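Side-chain contacts in bifunctional protein PutA (Bdellovibrio bacteriovorus, PDB 5UR2), which probably catalyses both steps of proline breakdown, oxidising proline with a flavin and then the resulting glutamate semialdehyde to glutamate with NAD+: residues I182-H186 with E187-P191; L256-P260 with E261-Y265. All blocks are in the same frame, centred on the assembly; numbering follows the deposited sequence.

Both contacts lie in the proline dehydrogenase part of the chain, an eight-stranded parallel barrel ringed by helices, and each belongs to a helix-to-strand connection that leads into a barrel strand. Contact 1 comes first in sequence, running from the end of helix 180-183 into the loop before strand 194-197; contact 2 follows wholly after it, from the last part of helix 246-257 into the loop before strand 268-273. Their centres are about 21 Å apart and their nearest atoms about 5 Å apart, without touching. Because both lead into strands, they lie at the N-terminal ends of the strands, the rim of a TIM barrel opposite its usual active-site mouth, and each reverses the chain before the next strand.

Contact 1: I182-H186 with E187-P191; sequences IDRDH and EGALP
D185 and L190 cross at about a right angle in a tight hairpin-like reversal that runs from the end of helix 180-183 into the loop before strand 194-197 of the barrel. The leucine lays CD2 3.7 Å from D185 OD2, and its CD1 lies near the R184 carbonyl carbon; its branched end packs on the same face of the reversal as the D185 side chain. The bond from E187 N to D185 OD1, 2.9 Å and from above the carboxylate plane, makes an Asx turn, and G188 N adds a second bond to the same oxygen at 3.0 Å, nearly along the C-O axis. This grip on two backbone NH groups suits an aspartate, whose short side chain reaches them because CG sits between its own N and carbonyl carbon (chi1 68°). Around the bend, E187 sets CG over the face of the H186 ring, 3.9 Å from its centroid, a CH-pi contact of two side chains pointing the same way.

The backbones bridge once, at the antiparallel, non-hydrogen-bonded pair R184 and A189. It is flanked by D185 N to G188 O (3.1 Å) and L190 N to D183 O (2.9 Å). G188, with phi 166°, takes a backbone shape readily open to glycine. One face of the R184 guanidinium lies above the G188-A189 peptide, which is offset toward the rim of the group, while NH1 pairs with E178.

Outside the turn, D185 OD2 forms a salt bridge with R349, and D183 OD2 accepts from V179 N and also pairs with R134. A water bridges the two arms, donating to D185 OD1 at 2.8 Å and to A189 O at 2.9 Å.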
ATOM      1  N   ILE B 182      58.005 -39.036  -1.252  1.00 37.51           N
ATOM      2  CA  ILE B 182      57.142 -38.309  -0.329  1.00 33.98           C
ATOM      3  C   ILE B 182      57.846 -37.902   0.960  1.00 35.27           C
ATOM      4  O   ILE B 182      57.379 -36.967   1.625  1.00 33.57           O
ATOM      5  CB  ILE B 182      55.877 -39.121   0.010  1.00 32.55           C
ATOM      6  CG1 ILE B 182      56.266 -40.418   0.725  1.00 36.16           C
ATOM      7  CG2 ILE B 182      55.070 -39.389  -1.251  1.00 33.94           C
ATOM      8  CD1 ILE B 182      55.088 -41.315   1.113  1.00 37.65           C
ATOM      9  N   ASP B 183      58.954 -38.549   1.326  1.00 40.20           N
ATOM     10  CA  ASP B 183      59.592 -38.315   2.616  1.00 43.54           C
ATOM     11  C   ASP B 183      60.822 -37.424   2.512  1.00 43.61           C
ATOM     12  O   ASP B 183      61.510 -37.225   3.517  1.00 47.30           O
ATOM     13  CB  ASP B 183      59.993 -39.649   3.273  1.00 46.20           C
ATOM     14  CG  ASP B 183      58.796 -40.545   3.590  1.00 46.90           C
ATOM     15  OD1 ASP B 183      57.667 -40.034   3.689  1.00 48.59           O
ATOM     16  OD2 ASP B 183      58.990 -41.769   3.755  1.00 47.70           O
ATOM     17  N   ARG B 184      61.128 -36.907   1.321  1.00 43.25           N
ATOM     18  CA  ARG B 184      62.286 -36.050   1.100  1.00 40.31           C
ATOM     19  C   ARG B 184      61.928 -34.984   0.072  1.00 33.84           C
ATOM     20  O   ARG B 184      61.183 -35.254  -0.870  1.00 34.87           O
ATOM     21  CB  ARG B 184      63.490 -36.854   0.568  1.00 40.97           C
ATOM     22  CG  ARG B 184      63.854 -38.091   1.365  1.00 48.20           C
ATOM     23  CD  ARG B 184      65.175 -38.684   0.886  1.00 59.23           C
ATOM     24  NE  ARG B 184      66.273 -37.738   1.060  1.00 62.96           N
ATOM     25  CZ  ARG B 184      66.957 -37.591   2.192  1.00 58.87           C
ATOM     26  NH1 ARG B 184      66.651 -38.332   3.250  1.00 61.52           N
ATOM     27  NH2 ARG B 184      67.937 -36.699   2.268  1.00 51.63           N
ATOM     28  N   ASP B 185      62.513 -33.790   0.223  1.00 33.56           N
ATOM     29  CA  ASP B 185      62.495 -32.784  -0.831  1.00 40.39           C
ATOM     30  C   ASP B 185      63.927 -32.589  -1.345  1.00 51.29           C
ATOM     31  O   ASP B 185      64.780 -33.483  -1.200  1.00 50.88           O
ATOM     32  CB  ASP B 185      61.840 -31.482  -0.331  1.00 41.11           C
ATOM     33  CG  ASP B 185      62.662 -30.748   0.726  1.00 43.81           C
ATOM     34  OD1 ASP B 185      63.722 -31.253   1.157  1.00 40.98           O
ATOM     35  OD2 ASP B 185      62.228 -29.643   1.138  1.00 42.37           O
ATOM     36  N   HIS B 186      64.190 -31.432  -1.951  1.00 50.19           N
ATOM     37  CA  HIS B 186      65.512 -31.174  -2.499  1.00 47.84           C
ATOM     38  C   HIS B 186      66.544 -30.794  -1.442  1.00 51.43           C
ATOM     39  O   HIS B 186      67.737 -30.798  -1.745  1.00 57.74           O
ATOM     40  CB  HIS B 186      65.433 -30.072  -3.558  1.00 47.50           C
ATOM     41  CG  HIS B 186      65.053 -28.730  -3.014  1.00 49.95           C
ATOM     42  ND1 HIS B 186      63.983 -28.544  -2.164  1.00 47.42           N
ATOM     43  CD2 HIS B 186      65.594 -27.504  -3.209  1.00 48.78           C
ATOM     44  CE1 HIS B 186      63.883 -27.263  -1.857  1.00 43.22           C
ATOM     45  NE2 HIS B 186      64.848 -26.610  -2.479  1.00 46.35           N
ATOM     46  N   GLU B 187      66.133 -30.485  -0.215  1.00 55.61           N
ATOM     47  CA  GLU B 187      67.080 -30.074   0.818  1.00 62.63           C
ATOM     48  C   GLU B 187      67.386 -31.173   1.825  1.00 62.10           C
ATOM     49  O   GLU B 187      68.468 -31.161   2.420  1.00 69.51           O
ATOM     50  CB  GLU B 187      66.568 -28.839   1.573  1.00 67.98           C
ATOM     51  CG  GLU B 187      66.700 -27.512   0.827  1.00 71.69           C
ATOM     52  CD  GLU B 187      65.966 -26.367   1.524  1.00 76.75           C
ATOM     53  OE1 GLU B 187      65.965 -25.238   0.981  1.00 77.01           O
ATOM     54  OE2 GLU B 187      65.376 -26.596   2.606  1.00 78.62           O
ATOM     55  N   GLY B 188      66.467 -32.114   2.041  1.00 52.01           N
ATOM     56  CA  GLY B 188      66.711 -33.165   3.017  1.00 44.83           C
ATOM     57  C   GLY B 188      65.444 -33.911   3.368  1.00 46.94           C
ATOM     58  O   GLY B 188      64.526 -34.025   2.550  1.00 49.22           O
ATOM     59  N   ALA B 189      65.422 -34.447   4.584  1.00 46.26           N
ATOM     60  CA  ALA B 189      64.277 -35.215   5.051  1.00 46.15           C
ATOM     61  C   ALA B 189      63.082 -34.310   5.340  1.00 38.11           C
ATOM     62  O   ALA B 189      63.230 -33.148   5.730  1.00 38.99           O
ATOM     63  CB  ALA B 189      64.635 -36.005   6.310  1.00 42.46           C
ATOM     64  N   LEU B 190      61.885 -34.865   5.151  1.00 36.11           N
ATOM     65  CA  LEU B 190      60.627 -34.212   5.487  1.00 38.86           C
ATOM     66  C   LEU B 190      59.900 -34.994   6.572  1.00 40.73           C
ATOM     67  O   LEU B 190      60.063 -36.217   6.684  1.00 36.12           O
ATOM     68  CB  LEU B 190      59.705 -34.098   4.267  1.00 37.53           C
ATOM     69  CG  LEU B 190      60.205 -33.296   3.071  1.00 39.79           C
ATOM     70  CD1 LEU B 190      59.213 -33.383   1.920  1.00 41.28           C
ATOM     71  CD2 LEU B 190      60.431 -31.861   3.486  1.00 39.87           C
ATOM     72  N   PRO B 191      59.060 -34.332   7.361  1.00 36.15           N
ATOM     73  CA  PRO B 191      58.242 -35.076   8.319  1.00 34.07           C
ATOM     74  C   PRO B 191      57.373 -36.088   7.591  1.00 37.68           C
ATOM     75  O   PRO B 191      56.822 -35.801   6.526  1.00 45.79           O
ATOM     76  CB  PRO B 191      57.411 -33.983   8.996  1.00 40.87           C
ATOM     77  CG  PRO B 191      58.218 -32.727   8.797  1.00 36.09           C
ATOM     78  CD  PRO B 191      58.889 -32.875   7.487  1.00 32.71           C
TER
HETATM   79  O   HOH W   1      64.113 -31.070   3.942  1.00 39.32           O

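Contact 2: L256-P260 with E261-Y265; sequences LINEP and EFKNY
In the alpha-to-beta connection that leaves helix 246-257 of the TIM barrel, the chain turns about the carbonyl of E259, which holds the NH groups of F262 and K263 at once. F262 N gives the stronger bond, 2.9 Å to E259 O, with its N-H meeting the oxygen from above the carbonyl plane; K263 N adds a weak one at 3.0 Å. P260 suits the bend, because its ring confines phi to the range that includes the -48° found here and it has no NH to satisfy.

With CG anti to its carbonyl carbon (chi1 -61°), the F262 ring turns back toward L256, whose O is 3.2 Å from F262 CD2. L256 also brings CD1 to 4.1 Å from F262 CE2, an apolar touch between two buried side chains. E259 runs alongside the ring with OE1 at its edge, 3.8 Å from F262 CE2, while its OE2 is paired with R223 of helix 211-232. One ring face is covered by CG of the preceding E261, whose carboxylate reaches R227 on that helix. Two glutamates whose nearest oxygens, E259 OE1 and E261 OE2, are 4.4 Å apart are thus each given an arginine, which probably eases their mutual repulsion.

On another side of the turn, K263 bends at chi3 and carries CE to 3.6 Å from N258 OD1, with NZ 3.5 Å from N258 O. K263 CA also approaches I257 O, an oxygen that accepts from R293 of helix 279-293. A type I turn from F262 to Y265 brings the chain round toward strand 268-273, completing an alpha-to-beta loop of a TIM barrel.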
ATOM      1  N   LEU B 256      53.140 -16.462  16.628  1.00 27.53           N
ATOM      2  CA  LEU B 256      53.432 -17.721  17.302  1.00 28.23           C
ATOM      3  C   LEU B 256      54.752 -18.323  16.817  1.00 33.29           C
ATOM      4  O   LEU B 256      55.616 -18.677  17.630  1.00 32.86           O
ATOM      5  CB  LEU B 256      52.269 -18.697  17.107  1.00 22.21           C
ATOM      6  CG  LEU B 256      52.300 -19.970  17.948  1.00 32.57           C
ATOM      7  CD1 LEU B 256      52.354 -19.640  19.449  1.00 30.98           C
ATOM      8  CD2 LEU B 256      51.078 -20.834  17.627  1.00 24.18           C
ATOM      9  N   ILE B 257      54.921 -18.469  15.495  1.00 25.59           N
ATOM     10  CA  ILE B 257      56.111 -19.140  14.967  1.00 28.24           C
ATOM     11  C   ILE B 257      57.343 -18.249  14.965  1.00 38.72           C
ATOM     12  O   ILE B 257      58.432 -18.725  14.613  1.00 42.47           O
ATOM     13  CB  ILE B 257      55.935 -19.696  13.534  1.00 24.95           C
ATOM     14  CG1 ILE B 257      55.943 -18.581  12.489  1.00 26.64           C
ATOM     15  CG2 ILE B 257      54.635 -20.532  13.397  1.00 24.54           C
ATOM     16  CD1 ILE B 257      56.145 -19.109  11.047  1.00 25.81           C
ATOM     17  N   ASN B 258      57.212 -16.976  15.336  1.00 36.24           N
ATOM     18  CA  ASN B 258      58.366 -16.109  15.549  1.00 36.35           C
ATOM     19  C   ASN B 258      58.828 -16.073  17.001  1.00 39.15           C
ATOM     20  O   ASN B 258      59.810 -15.384  17.298  1.00 43.34           O
ATOM     21  CB  ASN B 258      58.091 -14.678  15.069  1.00 30.68           C
ATOM     22  CG  ASN B 258      59.383 -13.914  14.759  1.00 37.47           C
ATOM     23  OD1 ASN B 258      60.316 -14.466  14.167  1.00 36.98           O
ATOM     24  ND2 ASN B 258      59.442 -12.646  15.157  1.00 34.65           N
ATOM     25  N   GLU B 259      58.140 -16.773  17.906  1.00 34.55           N
ATOM     26  CA  GLU B 259      58.576 -16.844  19.294  1.00 34.21           C
ATOM     27  C   GLU B 259      59.883 -17.644  19.417  1.00 31.74           C
ATOM     28  O   GLU B 259      60.158 -18.531  18.602  1.00 27.32           O
ATOM     29  CB  GLU B 259      57.487 -17.466  20.170  1.00 30.77           C
ATOM     30  CG  GLU B 259      56.194 -16.644  20.211  1.00 29.75           C
ATOM     31  CD  GLU B 259      55.081 -17.327  21.001  1.00 34.46           C
ATOM     32  OE1 GLU B 259      55.303 -18.454  21.518  1.00 31.39           O
ATOM     33  OE2 GLU B 259      53.977 -16.737  21.089  1.00 36.12           O
ATOM     34  N   PRO B 260      60.713 -17.334  20.431  1.00 34.36           N
ATOM     35  CA  PRO B 260      62.038 -17.978  20.536  1.00 34.66           C
ATOM     36  C   PRO B 260      62.047 -19.495  20.369  1.00 30.95           C
ATOM     37  O   PRO B 260      62.870 -20.034  19.617  1.00 28.00           O
ATOM     38  CB  PRO B 260      62.489 -17.570  21.948  1.00 35.03           C
ATOM     39  CG  PRO B 260      61.852 -16.256  22.180  1.00 28.09           C
ATOM     40  CD  PRO B 260      60.508 -16.318  21.487  1.00 33.65           C
ATOM     41  N   GLU B 261      61.134 -20.202  21.031  1.00 29.51           N
ATOM     42  CA  GLU B 261      61.172 -21.660  20.981  1.00 32.31           C
ATOM     43  C   GLU B 261      60.784 -22.210  19.612  1.00 34.81           C
ATOM     44  O   GLU B 261      61.030 -23.388  19.353  1.00 34.84           O
ATOM     45  CB  GLU B 261      60.259 -22.244  22.067  1.00 38.33           C
ATOM     46  CG  GLU B 261      58.759 -22.118  21.762  1.00 41.87           C
ATOM     47  CD  GLU B 261      57.872 -22.766  22.826  1.00 46.41           C
ATOM     48  OE1 GLU B 261      58.090 -23.948  23.166  1.00 44.72           O
ATOM     49  OE2 GLU B 261      56.944 -22.084  23.316  1.00 45.46           O
ATOM     50  N   PHE B 262      60.168 -21.399  18.738  1.00 32.99           N
ATOM     51  CA  PHE B 262      59.700 -21.885  17.443  1.00 34.60           C
ATOM     52  C   PHE B 262      60.444 -21.330  16.237  1.00 35.11           C
ATOM     53  O   PHE B 262      60.298 -21.886  15.143  1.00 34.29           O
ATOM     54  CB  PHE B 262      58.209 -21.548  17.244  1.00 29.96           C
ATOM     55  CG  PHE B 262      57.292 -22.169  18.253  1.00 31.76           C
ATOM     56  CD1 PHE B 262      57.209 -23.546  18.388  1.00 33.80           C
ATOM     57  CD2 PHE B 262      56.507 -21.373  19.067  1.00 28.71           C
ATOM     58  CE1 PHE B 262      56.348 -24.119  19.312  1.00 32.93           C
ATOM     59  CE2 PHE B 262      55.653 -21.935  20.000  1.00 28.16           C
ATOM     60  CZ  PHE B 262      55.568 -23.315  20.119  1.00 28.96           C
ATOM     61  N   LYS B 263      61.220 -20.255  16.388  1.00 33.37           N
ATOM     62  CA  LYS B 263      61.642 -19.506  15.205  1.00 30.46           C
ATOM     63  C   LYS B 263      62.591 -20.283  14.296  1.00 31.27           C
ATOM     64  O   LYS B 263      62.908 -19.787  13.213  1.00 34.39           O
ATOM     65  CB  LYS B 263      62.225 -18.139  15.596  1.00 39.21           C
ATOM     66  CG  LYS B 263      63.586 -18.117  16.268  1.00 43.44           C
ATOM     67  CD  LYS B 263      63.819 -16.736  16.898  1.00 47.28           C
ATOM     68  CE  LYS B 263      63.196 -15.621  16.055  1.00 45.79           C
ATOM     69  NZ  LYS B 263      63.123 -14.321  16.783  1.00 46.93           N
ATOM     70  N   ASN B 264      63.090 -21.448  14.714  1.00 33.65           N
ATOM     71  CA  ASN B 264      64.027 -22.226  13.914  1.00 34.09           C
ATOM     72  C   ASN B 264      63.384 -23.445  13.260  1.00 35.01           C
ATOM     73  O   ASN B 264      64.070 -24.189  12.560  1.00 34.68           O
ATOM     74  CB  ASN B 264      65.179 -22.694  14.801  1.00 39.53           C
ATOM     75  CG  ASN B 264      65.992 -21.542  15.326  1.00 42.77           C
ATOM     76  OD1 ASN B 264      66.515 -20.729  14.562  1.00 38.58           O
ATOM     77  ND2 ASN B 264      66.026 -21.413  16.643  1.00 41.89           N
ATOM     78  N   TYR B 265      62.085 -23.652  13.436  1.00 32.02           N
ATOM     79  CA  TYR B 265      61.411 -24.826  12.897  1.00 34.39           C
ATOM     80  C   TYR B 265      60.779 -24.486  11.551  1.00 32.60           C
ATOM     81  O   TYR B 265      60.027 -23.514  11.444  1.00 33.43           O
ATOM     82  CB  TYR B 265      60.350 -25.329  13.876  1.00 38.09           C
ATOM     83  CG  TYR B 265      59.855 -26.731  13.593  1.00 37.50           C
ATOM     84  CD1 TYR B 265      60.723 -27.822  13.641  1.00 35.13           C
ATOM     85  CD2 TYR B 265      58.503 -26.973  13.323  1.00 28.71           C
ATOM     86  CE1 TYR B 265      60.265 -29.113  13.398  1.00 37.87           C
ATOM     87  CE2 TYR B 265      58.041 -28.259  13.076  1.00 26.03           C
ATOM     88  CZ  TYR B 265      58.923 -29.324  13.118  1.00 36.17           C
ATOM     89  OH  TYR B 265      58.460 -30.602  12.882  1.00 36.41           O
TER